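Local coordinates for pseudoperoxidase (Leishmania major, PDB 5VIA), which binds heme b with two protein ligands on its iron and is a pseudoperoxidase of the peroxidase family, at residues F51-E54 and C60-V63; V56-A61 and Q132-I137; G96-Y99 and P103-A106; A89-I94 and D109-G114. All coordinates share one frame; numbering follows the deposited sequence.

Contact 1 (F51-E54 and C60-V63); sequences FPAE and CAVV. With HEM (protoporphyrin IX containing Fe), chain B.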
loop_
_atom_site.group_PDB
_atom_site.type_symbol
_atom_site.label_atom_id
_atom_site.label_comp_id
_atom_site.label_asym_id
_atom_site.label_seq_id
_atom_site.Cartn_x
_atom_site.Cartn_y
_atom_site.Cartn_z
ATOM N N PHE A 51 -12.512 -6.528 -1.476
ATOM C CA PHE A 51 -12.196 -5.622 -2.564
ATOM C C PHE A 51 -10.937 -6.027 -3.348
ATOM O O PHE A 51 -10.085 -5.167 -3.603
ATOM C CB PHE A 51 -12.003 -4.197 -2.024
ATOM C CG PHE A 51 -13.250 -3.604 -1.396
ATOM C CD1 PHE A 51 -14.314 -3.201 -2.185
ATOM C CD2 PHE A 51 -13.339 -3.438 -0.019
ATOM C CE1 PHE A 51 -15.457 -2.652 -1.614
ATOM C CE2 PHE A 51 -14.478 -2.890 0.565
ATOM C CZ PHE A 51 -15.538 -2.498 -0.227
ATOM N N PRO A 52 -10.826 -7.314 -3.758
ATOM C CA PRO A 52 -9.686 -7.605 -4.632
ATOM C C PRO A 52 -9.879 -6.827 -5.927
ATOM O O PRO A 52 -11.014 -6.757 -6.416
ATOM C CB PRO A 52 -9.833 -9.108 -4.907
ATOM C CG PRO A 52 -11.309 -9.376 -4.797
ATOM C CD PRO A 52 -11.759 -8.457 -3.677
ATOM N N ALA A 53 -8.809 -6.248 -6.470
ATOM C CA ALA A 53 -8.935 -5.448 -7.692
ATOM C C ALA A 53 -8.512 -6.213 -8.935
ATOM O O ALA A 53 -7.608 -7.050 -8.887
ATOM C CB ALA A 53 -8.143 -4.144 -7.579
ATOM N N GLU A 54 -9.167 -5.897 -10.046
ATOM C CA GLU A 54 -8.813 -6.438 -11.342
ATOM C C GLU A 54 -8.050 -5.363 -12.119
ATOM O O GLU A 54 -7.186 -5.666 -12.951
ATOM C CB GLU A 54 -10.091 -6.844 -12.083
ATOM C CG GLU A 54 -9.886 -7.877 -13.163
ATOM C CD GLU A 54 -9.042 -9.043 -12.690
ATOM O OE1 GLU A 54 -9.357 -9.633 -11.630
ATOM O OE2 GLU A 54 -8.052 -9.361 -13.381
ATOM N N CYS A 60 -4.611 -0.485 -6.313
ATOM C CA CYS A 60 -3.514 -1.395 -6.616
ATOM C C CYS A 60 -3.641 -2.734 -5.888
ATOM O O CYS A 60 -2.673 -3.497 -5.812
ATOM C CB CYS A 60 -2.161 -0.752 -6.306
ATOM S SG CYS A 60 -1.951 -0.373 -4.557
ATOM N N ALA A 61 -4.840 -3.043 -5.395
ATOM C CA ALA A 61 -5.086 -4.339 -4.775
ATOM C C ALA A 61 -5.199 -5.446 -5.813
ATOM O O ALA A 61 -6.034 -6.346 -5.682
ATOM C CB ALA A 61 -6.373 -4.286 -3.907
ATOM N N VAL A 62 -4.376 -5.388 -6.855
ATOM C CA VAL A 62 -4.375 -6.448 -7.848
ATOM C C VAL A 62 -3.372 -7.507 -7.420
ATOM O O VAL A 62 -2.458 -7.226 -6.650
ATOM C CB VAL A 62 -4.074 -5.929 -9.289
ATOM C CG1 VAL A 62 -5.094 -4.870 -9.714
ATOM C CG2 VAL A 62 -2.655 -5.390 -9.405
ATOM N N VAL A 63 -3.544 -8.724 -7.912
ATOM C CA VAL A 63 -2.699 -9.832 -7.497
ATOM C C VAL A 63 -1.416 -9.869 -8.325
ATOM O O VAL A 63 -0.481 -10.628 -8.026
ATOM C CB VAL A 63 -3.448 -11.162 -7.642
ATOM C CG1 VAL A 63 -3.571 -11.552 -9.104
ATOM C CG2 VAL A 63 -2.742 -12.246 -6.880
HETATM C CHA HEM B . 1.293 1.454 -6.320
HETATM C CHB HEM B . -3.195 3.139 -7.205
HETATM C CHC HEM B . -4.230 2.376 -2.523
HETATM C CHD HEM B . 0.445 1.410 -1.526
HETATM C C1A HEM B . 0.152 1.893 -6.947
HETATM C C2A HEM B . -0.000 2.000 -8.381
HETATM C C3A HEM B . -1.224 2.453 -8.637
HETATM C C4A HEM B . -1.907 2.665 -7.363
HETATM C CMA HEM B . -1.822 2.721 -10.030
HETATM C CAA HEM B . 1.067 1.598 -9.423
HETATM C CBA HEM B . 1.001 0.059 -9.440
HETATM C CGA HEM B . 1.986 -0.567 -10.401
HETATM O O1A HEM B . 1.876 -0.306 -11.625
HETATM O O2A HEM B . 2.859 -1.357 -9.947
HETATM C C1B HEM B . -3.903 3.065 -6.022
HETATM C C2B HEM B . -5.279 3.444 -5.804
HETATM C C3B HEM B . -5.592 3.220 -4.519
HETATM C C4B HEM B . -4.389 2.724 -3.853
HETATM C CMB HEM B . -6.223 3.975 -6.894
HETATM C CAB HEM B . -6.991 3.505 -3.916
HETATM C CBB HEM B . -7.465 2.829 -2.863
HETATM C C1C HEM B . -3.071 2.060 -1.837
HETATM C C2C HEM B . -2.944 1.818 -0.393
HETATM C C3C HEM B . -1.636 1.546 -0.131
HETATM C C4C HEM B . -0.912 1.614 -1.392
HETATM C CMC HEM B . -4.140 1.862 0.599
HETATM C CAC HEM B . -0.883 1.189 1.171
HETATM C CBC HEM B . -1.499 0.943 2.335
HETATM C C1D HEM B . 1.124 1.347 -2.718
HETATM C C2D HEM B . 2.546 1.112 -2.857
HETATM C C3D HEM B . 2.814 1.129 -4.356
HETATM C C4D HEM B . 1.524 1.372 -4.969
HETATM C CMD HEM B . 3.577 0.891 -1.728
HETATM C CAD HEM B . 4.177 0.903 -5.062
HETATM C CBD HEM B . 4.276 -0.617 -5.252
HETATM C CGD HEM B . 5.544 -1.009 -5.972
HETATM O O1D HEM B . 5.664 -2.203 -6.376
HETATM O O2D HEM B . 6.421 -0.125 -6.141
HETATM N NA HEM B . -1.030 2.315 -6.349
HETATM N NB HEM B . -3.387 2.642 -4.816
HETATM N NC HEM B . -1.803 1.927 -2.411
HETATM N ND HEM B . 0.556 1.510 -3.979
HETATM FE FE HEM B . -1.437 2.052 -4.430
HETATM O O HOH W 1 -5.922 -9.011 -9.599
#
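With a chi1 of -58°, V62 sets CG1 beside its own backbone N and opposite its carbonyl carbon, and this branch is the one that reaches A53. It meets the peptide oxygen, with V62 CG1 3.4 Å from A53 O, and also touches the methyl group, at 3.8 Å from A53 CB. The same carbonyl receives a CA-H...O contact from V62. The alanine pair completes the apolar part: A53 CB and A61 CB lie 4.1 Å apart, each directed at the opposite segment.

One backbone hydrogen bond joins 51-54 to 60-63, from A53 N to A61 O at 2.9 Å. It is nearly straight at the hydrogen, 164°, yet the N-H comes from above the carbonyl plane. A water then extends the link, donating to A53 O and accepting from V63 N, so that both A53 backbone groups are used.

The second torsion of note is that of C60, whose chi1 of 63° places SG between the backbone N and the carbonyl carbon. From there C60 SG binds the heme iron at 2.5 Å, while H159 supplies the other axial ligand. Both segments belong to the loop between helix 33-49 and helix 67-79. R39 of helix 33-49 holds the carbonyl oxygens of C60 and V62, F42 and A46 of that helix pack on A61, and F51 reaches out to helix 137-142.

Contact 2 (V56-A61 and Q132-I137); sequences VDESCA and QNVFSI. With HEM (protoporphyrin IX containing Fe), chain B.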
loop_
_atom_site.group_PDB
_atom_site.type_symbol
_atom_site.label_atom_id
_atom_site.label_comp_id
_atom_site.label_asym_id
_atom_site.label_seq_id
_atom_site.Cartn_x
_atom_site.Cartn_y
_atom_site.Cartn_z
ATOM N N VAL A 56 -6.131 -1.248 -11.859
ATOM C CA VAL A 56 -5.639 -0.126 -11.050
ATOM C C VAL A 56 -6.517 1.115 -11.171
ATOM O O VAL A 56 -6.361 2.073 -10.401
ATOM C CB VAL A 56 -4.155 0.241 -11.358
ATOM C CG1 VAL A 56 -3.244 -0.949 -11.085
ATOM C CG2 VAL A 56 -3.993 0.732 -12.802
ATOM N N ASP A 57 -7.444 1.107 -12.127
ATOM C CA ASP A 57 -8.465 2.143 -12.166
ATOM C C ASP A 57 -9.231 2.161 -10.837
ATOM O O ASP A 57 -9.748 3.205 -10.425
ATOM C CB ASP A 57 -9.420 1.927 -13.339
ATOM C CG ASP A 57 -8.912 2.558 -14.626
ATOM O OD1 ASP A 57 -8.029 3.444 -14.534
ATOM O OD2 ASP A 57 -9.400 2.183 -15.720
ATOM N N GLU A 58 -9.280 1.016 -10.161
ATOM C CA GLU A 58 -9.921 0.934 -8.838
ATOM C C GLU A 58 -8.926 1.143 -7.693
ATOM O O GLU A 58 -9.078 2.066 -6.898
ATOM C CB GLU A 58 -10.655 -0.400 -8.665
ATOM C CG GLU A 58 -11.466 -0.497 -7.359
ATOM C CD GLU A 58 -12.244 -1.800 -7.262
ATOM O OE1 GLU A 58 -11.604 -2.848 -7.027
ATOM O OE2 GLU A 58 -13.484 -1.782 -7.433
ATOM N N SER A 59 -7.916 0.275 -7.611
ATOM C CA SER A 59 -6.836 0.417 -6.645
ATOM C C SER A 59 -5.723 -0.521 -7.039
ATOM O O SER A 59 -5.873 -1.291 -7.992
ATOM C CB SER A 59 -7.309 0.052 -5.232
ATOM O OG SER A 59 -7.366 -1.354 -5.089
ATOM N N CYS A 60 -4.611 -0.485 -6.313
ATOM C CA CYS A 60 -3.514 -1.395 -6.616
ATOM C C CYS A 60 -3.641 -2.734 -5.888
ATOM O O CYS A 60 -2.673 -3.497 -5.812
ATOM C CB CYS A 60 -2.161 -0.752 -6.306
ATOM S SG CYS A 60 -1.951 -0.373 -4.557
ATOM N N ALA A 61 -4.840 -3.043 -5.395
ATOM C CA ALA A 61 -5.086 -4.339 -4.775
ATOM C C ALA A 61 -5.199 -5.446 -5.813
ATOM O O ALA A 61 -6.034 -6.346 -5.682
ATOM C CB ALA A 61 -6.373 -4.286 -3.907
ATOM N N GLN A 132 -22.082 -0.018 -12.219
ATOM C CA GLN A 132 -20.856 0.415 -11.564
ATOM C C GLN A 132 -19.957 -0.811 -11.409
ATOM O O GLN A 132 -20.417 -1.875 -10.989
ATOM C CB GLN A 132 -21.176 1.027 -10.195
ATOM C CG GLN A 132 -19.981 1.608 -9.459
ATOM C CD GLN A 132 -20.315 2.036 -8.037
ATOM O OE1 GLN A 132 -21.438 2.452 -7.743
ATOM N NE2 GLN A 132 -19.338 1.926 -7.147
ATOM N N ASN A 133 -18.684 -0.663 -11.763
ATOM C CA ASN A 133 -17.735 -1.777 -11.736
ATOM C C ASN A 133 -16.606 -1.566 -10.731
ATOM O O ASN A 133 -16.026 -2.526 -10.218
ATOM C CB ASN A 133 -17.152 -1.999 -13.136
ATOM C CG ASN A 133 -17.195 -0.739 -13.993
ATOM O OD1 ASN A 133 -17.468 0.358 -13.495
ATOM N ND2 ASN A 133 -16.929 -0.893 -15.287
ATOM N N VAL A 134 -16.297 -0.302 -10.460
ATOM C CA VAL A 134 -15.252 0.036 -9.507
ATOM C C VAL A 134 -15.829 0.707 -8.265
ATOM O O VAL A 134 -16.782 1.480 -8.344
ATOM C CB VAL A 134 -14.171 0.928 -10.153
ATOM C CG1 VAL A 134 -13.646 0.262 -11.422
ATOM C CG2 VAL A 134 -14.734 2.292 -10.489
ATOM N N PHE A 135 -15.268 0.384 -7.111
ATOM C CA PHE A 135 -15.673 1.023 -5.865
ATOM C C PHE A 135 -14.881 2.305 -5.672
ATOM O O PHE A 135 -13.742 2.403 -6.131
ATOM C CB PHE A 135 -15.419 0.085 -4.694
ATOM C CG PHE A 135 -16.411 -1.038 -4.589
ATOM C CD1 PHE A 135 -17.644 -0.831 -3.986
ATOM C CD2 PHE A 135 -16.109 -2.302 -5.081
ATOM C CE1 PHE A 135 -18.558 -1.865 -3.872
ATOM C CE2 PHE A 135 -17.018 -3.336 -4.976
ATOM C CZ PHE A 135 -18.244 -3.120 -4.359
ATOM N N SER A 136 -15.479 3.295 -5.010
ATOM C CA SER A 136 -14.768 4.540 -4.720
ATOM C C SER A 136 -13.628 4.286 -3.738
ATOM O O SER A 136 -13.618 3.281 -3.008
ATOM C CB SER A 136 -15.719 5.589 -4.153
ATOM O OG SER A 136 -16.063 5.251 -2.813
ATOM N N ILE A 137 -12.668 5.198 -3.715
ATOM C CA ILE A 137 -11.541 5.107 -2.792
ATOM C C ILE A 137 -11.952 5.121 -1.293
ATOM O O ILE A 137 -11.482 4.280 -0.533
ATOM C CB ILE A 137 -10.455 6.154 -3.130
ATOM C CG1 ILE A 137 -9.793 5.789 -4.468
ATOM C CG2 ILE A 137 -9.408 6.238 -2.025
ATOM C CD1 ILE A 137 -8.697 6.762 -4.929
HETATM C CHA HEM B . 1.293 1.454 -6.320
HETATM C CHB HEM B . -3.195 3.139 -7.205
HETATM C CHC HEM B . -4.230 2.376 -2.523
HETATM C CHD HEM B . 0.445 1.410 -1.526
HETATM C C1A HEM B . 0.152 1.893 -6.947
HETATM C C2A HEM B . -0.000 2.000 -8.381
HETATM C C3A HEM B . -1.224 2.453 -8.637
HETATM C C4A HEM B . -1.907 2.665 -7.363
HETATM C CMA HEM B . -1.822 2.721 -10.030
HETATM C CAA HEM B . 1.067 1.598 -9.423
HETATM C CBA HEM B . 1.001 0.059 -9.440
HETATM C CGA HEM B . 1.986 -0.567 -10.401
HETATM O O1A HEM B . 1.876 -0.306 -11.625
HETATM O O2A HEM B . 2.859 -1.357 -9.947
HETATM C C1B HEM B . -3.903 3.065 -6.022
HETATM C C2B HEM B . -5.279 3.444 -5.804
HETATM C C3B HEM B . -5.592 3.220 -4.519
HETATM C C4B HEM B . -4.389 2.724 -3.853
HETATM C CMB HEM B . -6.223 3.975 -6.894
HETATM C CAB HEM B . -6.991 3.505 -3.916
HETATM C CBB HEM B . -7.465 2.829 -2.863
HETATM C C1C HEM B . -3.071 2.060 -1.837
HETATM C C2C HEM B . -2.944 1.818 -0.393
HETATM C C3C HEM B . -1.636 1.546 -0.131
HETATM C C4C HEM B . -0.912 1.614 -1.392
HETATM C CMC HEM B . -4.140 1.862 0.599
HETATM C CAC HEM B . -0.883 1.189 1.171
HETATM C CBC HEM B . -1.499 0.943 2.335
HETATM C C1D HEM B . 1.124 1.347 -2.718
HETATM C C2D HEM B . 2.546 1.112 -2.857
HETATM C C3D HEM B . 2.814 1.129 -4.356
HETATM C C4D HEM B . 1.524 1.372 -4.969
HETATM C CMD HEM B . 3.577 0.891 -1.728
HETATM C CAD HEM B . 4.177 0.903 -5.062
HETATM C CBD HEM B . 4.276 -0.617 -5.252
HETATM C CGD HEM B . 5.544 -1.009 -5.972
HETATM O O1D HEM B . 5.664 -2.203 -6.376
HETATM O O2D HEM B . 6.421 -0.125 -6.141
HETATM N NA HEM B . -1.030 2.315 -6.349
HETATM N NB HEM B . -3.387 2.642 -4.816
HETATM N NC HEM B . -1.803 1.927 -2.411
HETATM N ND HEM B . 0.556 1.510 -3.979
HETATM FE FE HEM B . -1.437 2.052 -4.430
HETATM O O HOH W 2 -11.470 3.794 -6.563
#
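E58 and V134 mark the closest backbone approach, their CA atoms 5.4 Å apart, between two pieces of irregular chain. Residues 56-58 have helical backbone angles without the regular bonds, whereas V134 and F135 are extended and lead to S136, the N-cap of helix 137-142. A water donates to both E58 O and F135 O, joining the two main chains.

E58 carries the side-chain contact. Its CG is anti to the backbone N (chi1 -174°) and the chain stays extended, which takes the carboxylate across to the peptide of F135. F135 N donates to E58 OE2 at 2.8 Å, meeting the anti side of the oxygen 18° out of the carboxylate plane. The same oxygen lies at the edge of the phenyl ring, with E58 OE2 3.6 Å from F135 CD2, and forms a salt bridge with R124. E58 CB packs 4.0 Å from V134 CB.

S59 OG accepts from A61 N in an ST turn, V56 CB touches the heme methyl CMA at 3.7 Å, and I137 CG1 lies against heme CAB at 3.7 Å. Both segments thus contribute to the heme pocket of this peroxidase-family protein, where C60 and H159 are the axial iron ligands.

Contact 3 (G96-Y99 and P103-A106); sequences GIKY and PYEA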
loop_
_atom_site.group_PDB
_atom_site.type_symbol
_atom_site.label_atom_id
_atom_site.label_comp_id
_atom_site.label_asym_id
_atom_site.label_seq_id
_atom_site.Cartn_x
_atom_site.Cartn_y
_atom_site.Cartn_z
ATOM N N GLY A 96 9.383 -2.898 5.081
ATOM C CA GLY A 96 9.411 -2.044 3.900
ATOM C C GLY A 96 9.369 -0.575 4.286
ATOM O O GLY A 96 10.117 0.248 3.743
ATOM N N ILE A 97 8.489 -0.234 5.228
ATOM C CA ILE A 97 8.403 1.138 5.713
ATOM C C ILE A 97 9.735 1.575 6.323
ATOM O O ILE A 97 10.246 2.669 6.029
ATOM C CB ILE A 97 7.287 1.290 6.769
ATOM C CG1 ILE A 97 5.924 0.943 6.166
ATOM C CG2 ILE A 97 7.254 2.708 7.321
ATOM C CD1 ILE A 97 4.829 0.781 7.210
ATOM N N LYS A 98 10.284 0.734 7.197
ATOM C CA LYS A 98 11.583 0.990 7.814
ATOM C C LYS A 98 12.662 1.213 6.764
ATOM O O LYS A 98 13.465 2.157 6.861
ATOM C CB LYS A 98 11.984 -0.203 8.693
ATOM C CG LYS A 98 13.300 -0.043 9.445
ATOM C CD LYS A 98 13.591 -1.287 10.284
ATOM C CE LYS A 98 14.737 -1.073 11.274
ATOM N NZ LYS A 98 16.060 -0.908 10.644
ATOM N N TYR A 99 12.694 0.331 5.770
ATOM C CA TYR A 99 13.729 0.415 4.742
ATOM C C TYR A 99 13.597 1.730 3.983
ATOM O O TYR A 99 14.591 2.346 3.620
ATOM C CB TYR A 99 13.674 -0.788 3.784
ATOM C CG TYR A 99 14.665 -0.672 2.636
ATOM C CD1 TYR A 99 16.003 -0.995 2.809
ATOM C CD2 TYR A 99 14.255 -0.214 1.386
ATOM C CE1 TYR A 99 16.908 -0.878 1.770
ATOM C CE2 TYR A 99 15.151 -0.086 0.339
ATOM C CZ TYR A 99 16.471 -0.421 0.534
ATOM O OH TYR A 99 17.357 -0.288 -0.510
ATOM N N PRO A 103 7.652 6.172 8.805
ATOM C CA PRO A 103 7.336 6.057 10.230
ATOM C C PRO A 103 6.776 4.671 10.519
ATOM O O PRO A 103 5.690 4.337 10.039
ATOM C CB PRO A 103 6.258 7.133 10.439
ATOM C CG PRO A 103 5.600 7.281 9.098
ATOM C CD PRO A 103 6.686 7.016 8.074
ATOM N N TYR A 104 7.502 3.876 11.302
ATOM C CA TYR A 104 7.095 2.492 11.551
ATOM C C TYR A 104 7.216 2.094 13.021
ATOM O O TYR A 104 6.811 0.994 13.399
ATOM C CB TYR A 104 7.953 1.542 10.713
ATOM C CG TYR A 104 9.353 1.420 11.254
ATOM C CD1 TYR A 104 10.326 2.344 10.915
ATOM C CD2 TYR A 104 9.697 0.390 12.125
ATOM C CE1 TYR A 104 11.593 2.247 11.416
ATOM C CE2 TYR A 104 10.966 0.295 12.634
ATOM C CZ TYR A 104 11.906 1.221 12.266
ATOM O OH TYR A 104 13.169 1.127 12.763
ATOM N N GLU A 105 7.796 2.969 13.836
ATOM C CA GLU A 105 8.142 2.624 15.217
ATOM C C GLU A 105 6.943 2.239 16.090
ATOM O O GLU A 105 7.000 1.259 16.834
ATOM C CB GLU A 105 8.934 3.765 15.866
ATOM C CG GLU A 105 10.371 3.939 15.342
ATOM C CD GLU A 105 10.486 4.857 14.119
ATOM O OE1 GLU A 105 9.469 5.090 13.420
ATOM O OE2 GLU A 105 11.615 5.346 13.860
ATOM N N ALA A 106 5.868 3.019 16.001
ATOM C CA ALA A 106 4.624 2.709 16.703
ATOM C C ALA A 106 3.937 1.481 16.116
ATOM O O ALA A 106 3.359 0.676 16.849
ATOM C CB ALA A 106 3.685 3.899 16.669
#
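The aromatic interaction is a CH-pi contact in which the aliphatic chain of K98 lies over one face of the Y104 ring. K98 CB stands 3.7 Å from the ring centroid and only 11° off the normal, nearly above the centre. Further along, K98 CG comes within 3.4 Å of Y104 CZ, and K98 CE reaches Y104 OH at 3.1 Å. CG of the lysine is anti to the backbone N (chi1 -178°) and the chain runs straight as far as CE, so its methylenes follow the ring from the centre out to the hydroxyl. The ammonium turns off at chi4, and K98 NZ remains 4.1 Å from Y104 OH.

Apolar contacts are made by I97. I97 CG2 packs against Y104 CB at 3.7 Å and approaches P103 CD at 4.4 Å. I97 CG2 also lies 3.5 Å from P103 O. The side chains of I97 and Y104 pass each other in opposite directions.

Polar bonding stays within 103-106, where Y104 N donates to E105 OE1 at 3.1 Å. E105 CD lies over the other face of the tyrosine ring, offset toward the rim, so this ring sits between the carboxylate and the lysine methylenes.

No hydrogen bond crosses the contact, and P103 O is buried without a partner. Cohesion between the end of helix 85-99 and the start of helix 105-109 therefore rests mainly on apolar and CH-pi packing.

Contact 4 (A89-I94 and D109-G114); sequences ASLAAI and DQWRWG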
loop_
_atom_site.group_PDB
_atom_site.type_symbol
_atom_site.label_atom_id
_atom_site.label_comp_id
_atom_site.label_asym_id
_atom_site.label_seq_id
_atom_site.Cartn_x
_atom_site.Cartn_y
_atom_site.Cartn_z
ATOM N N ALA A 89 4.052 -11.804 6.707
ATOM C CA ALA A 89 3.761 -10.844 5.650
ATOM C C ALA A 89 3.584 -9.429 6.202
ATOM O O ALA A 89 4.071 -8.461 5.610
ATOM C CB ALA A 89 2.536 -11.280 4.839
ATOM N N SER A 90 2.902 -9.305 7.340
ATOM C CA SER A 90 2.707 -7.993 7.953
ATOM C C SER A 90 4.034 -7.391 8.442
ATOM O O SER A 90 4.233 -6.170 8.363
ATOM C CB SER A 90 1.676 -8.068 9.091
ATOM O OG SER A 90 2.178 -8.850 10.157
ATOM N N LEU A 91 4.943 -8.239 8.920
ATOM C CA LEU A 91 6.257 -7.777 9.386
ATOM C C LEU A 91 7.171 -7.355 8.230
ATOM O O LEU A 91 8.015 -6.453 8.377
ATOM C CB LEU A 91 6.942 -8.857 10.231
ATOM C CG LEU A 91 6.343 -9.083 11.618
ATOM C CD1 LEU A 91 6.981 -10.262 12.299
ATOM C CD2 LEU A 91 6.495 -7.850 12.477
ATOM N N ALA A 92 7.008 -8.015 7.086
ATOM C CA ALA A 92 7.732 -7.645 5.873
ATOM C C ALA A 92 7.273 -6.286 5.351
ATOM O O ALA A 92 8.081 -5.514 4.857
ATOM C CB ALA A 92 7.576 -8.720 4.800
ATOM N N ALA A 93 5.975 -6.002 5.445
ATOM C CA ALA A 93 5.463 -4.698 5.046
ATOM C C ALA A 93 6.036 -3.635 5.969
ATOM O O ALA A 93 6.489 -2.576 5.516
ATOM C CB ALA A 93 3.925 -4.675 5.091
ATOM N N ILE A 94 6.016 -3.923 7.270
ATOM C CA ILE A 94 6.575 -3.013 8.267
ATOM C C ILE A 94 8.063 -2.792 8.000
ATOM O O ILE A 94 8.570 -1.680 8.133
ATOM C CB ILE A 94 6.326 -3.552 9.708
ATOM C CG1 ILE A 94 4.833 -3.468 10.060
ATOM C CG2 ILE A 94 7.126 -2.780 10.747
ATOM C CD1 ILE A 94 4.472 -4.217 11.338
ATOM N N ASP A 109 6.015 -1.396 17.515
ATOM C CA ASP A 109 5.842 -1.501 18.967
ATOM C C ASP A 109 4.474 -2.060 19.372
ATOM O O ASP A 109 4.364 -2.773 20.371
ATOM C CB ASP A 109 6.076 -0.144 19.635
ATOM C CG ASP A 109 5.920 -0.202 21.143
ATOM O OD1 ASP A 109 6.809 -0.765 21.820
ATOM O OD2 ASP A 109 4.904 0.320 21.652
ATOM N N GLN A 110 3.446 -1.749 18.590
ATOM C CA GLN A 110 2.085 -2.184 18.887
ATOM C C GLN A 110 1.667 -3.407 18.081
ATOM O O GLN A 110 0.519 -3.848 18.173
ATOM C CB GLN A 110 1.093 -1.053 18.607
ATOM C CG GLN A 110 1.107 0.083 19.617
ATOM C CD GLN A 110 0.182 1.221 19.207
ATOM O OE1 GLN A 110 -0.627 1.085 18.279
ATOM N NE2 GLN A 110 0.304 2.353 19.890
ATOM N N TRP A 111 2.591 -3.937 17.278
ATOM C CA TRP A 111 2.305 -5.100 16.434
ATOM C C TRP A 111 1.776 -6.267 17.262
ATOM O O TRP A 111 2.313 -6.590 18.329
ATOM C CB TRP A 111 3.564 -5.535 15.673
ATOM C CG TRP A 111 3.306 -6.631 14.677
ATOM C CD1 TRP A 111 2.716 -6.504 13.448
ATOM C CD2 TRP A 111 3.624 -8.019 14.828
ATOM N NE1 TRP A 111 2.656 -7.732 12.825
ATOM C CE2 TRP A 111 3.205 -8.677 13.653
ATOM C CE3 TRP A 111 4.222 -8.770 15.846
ATOM C CZ2 TRP A 111 3.368 -10.051 13.469
ATOM C CZ3 TRP A 111 4.387 -10.131 15.658
ATOM C CH2 TRP A 111 3.958 -10.759 14.481
ATOM N N ARG A 112 0.703 -6.875 16.778
ATOM C CA ARG A 112 0.143 -8.055 17.411
ATOM C C ARG A 112 0.331 -9.272 16.523
ATOM O O ARG A 112 0.537 -9.149 15.310
ATOM C CB ARG A 112 -1.342 -7.846 17.713
ATOM C CG ARG A 112 -1.595 -6.875 18.861
ATOM C CD ARG A 112 -3.064 -6.531 18.959
ATOM N NE ARG A 112 -3.321 -5.646 20.091
ATOM C CZ ARG A 112 -4.529 -5.211 20.438
ATOM N NH1 ARG A 112 -5.595 -5.574 19.742
ATOM N NH2 ARG A 112 -4.669 -4.411 21.483
ATOM N N TRP A 113 0.256 -10.449 17.133
ATOM C CA TRP A 113 0.541 -11.683 16.419
ATOM C C TRP A 113 -0.632 -12.653 16.481
ATOM O O TRP A 113 -1.617 -12.412 17.177
ATOM C CB TRP A 113 1.827 -12.328 16.962
ATOM C CG TRP A 113 1.756 -12.815 18.386
ATOM C CD1 TRP A 113 1.816 -12.056 19.523
ATOM C CD2 TRP A 113 1.658 -14.179 18.821
ATOM N NE1 TRP A 113 1.737 -12.863 20.636
ATOM C CE2 TRP A 113 1.642 -14.169 20.232
ATOM C CE3 TRP A 113 1.581 -15.406 18.154
ATOM C CZ2 TRP A 113 1.546 -15.342 20.988
ATOM C CZ3 TRP A 113 1.487 -16.573 18.908
ATOM C CH2 TRP A 113 1.468 -16.530 20.309
ATOM N N GLY A 114 -0.526 -13.752 15.744
ATOM C CA GLY A 114 -1.560 -14.767 15.762
ATOM C C GLY A 114 -2.505 -14.706 14.578
ATOM O O GLY A 114 -3.583 -15.312 14.623
#
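The indole of W111 has L91 on one face and the backbone of W113 on the other. L91 CD2 sits 3.7 Å from the centroid of the five-membered ring of W111, 15° off its normal, in a CH-pi contact; W113 CA lies opposite, displaced toward the rim. The leucine crosses the tryptophan at about a right angle and spreads over the six-membered ring, with L91 CG 3.6 Å from W111 CZ2 and L91 CD1 3.8 Å from W111 CH2.

At the edge, W111 NE1 donates to S90 OG at 2.9 Å, with an angle of 154° at the hydrogen and the oxygen close to the ring plane. The serine hydroxyl also hydrogen-bonds to D87 O one turn earlier in the helix, so the indole N-H is tied to the helix backbone through a single oxygen. I94 CD1 touches W111 CD1 at 3.6 Å. Face contact and edge bond would together restrain both the tilt and the rotation of the indole. A chi1 of -174°, with CG anti to the backbone N, sends the ring out toward the helix.

S90, L91 and I94 line one side of helix 85-99. R16, V19 and V20 of helix 16-29 pack on L91, and R16 also touches W111; I278 of helix 263-279 meets I94, and the short, weakly bonded strand 112-113 pairs antiparallel with strand 286-287.

In the fold
From the N terminus, contact 1 comes first and closes a short loop between helix 33-49 and helix 67-79. Contact 2 opens at V56 inside this loop and closes at 132-137, running into helix 137-142, 71 residues on from A61; sharing C60 and A61, the two overlap along the chain rather than nest. The excursion between its ends holds contact 4, which joins helix 85-99 to the chain around strand 112-113; contact 3 is nested inside contact 4 at the turn from helix 85-99 into helix 105-109. Contacts 1 and 2 touch, partly through F51 and F135, beside the heme, while contacts 3 and 4 share one helix on the other side of the chain's centre from contact 2.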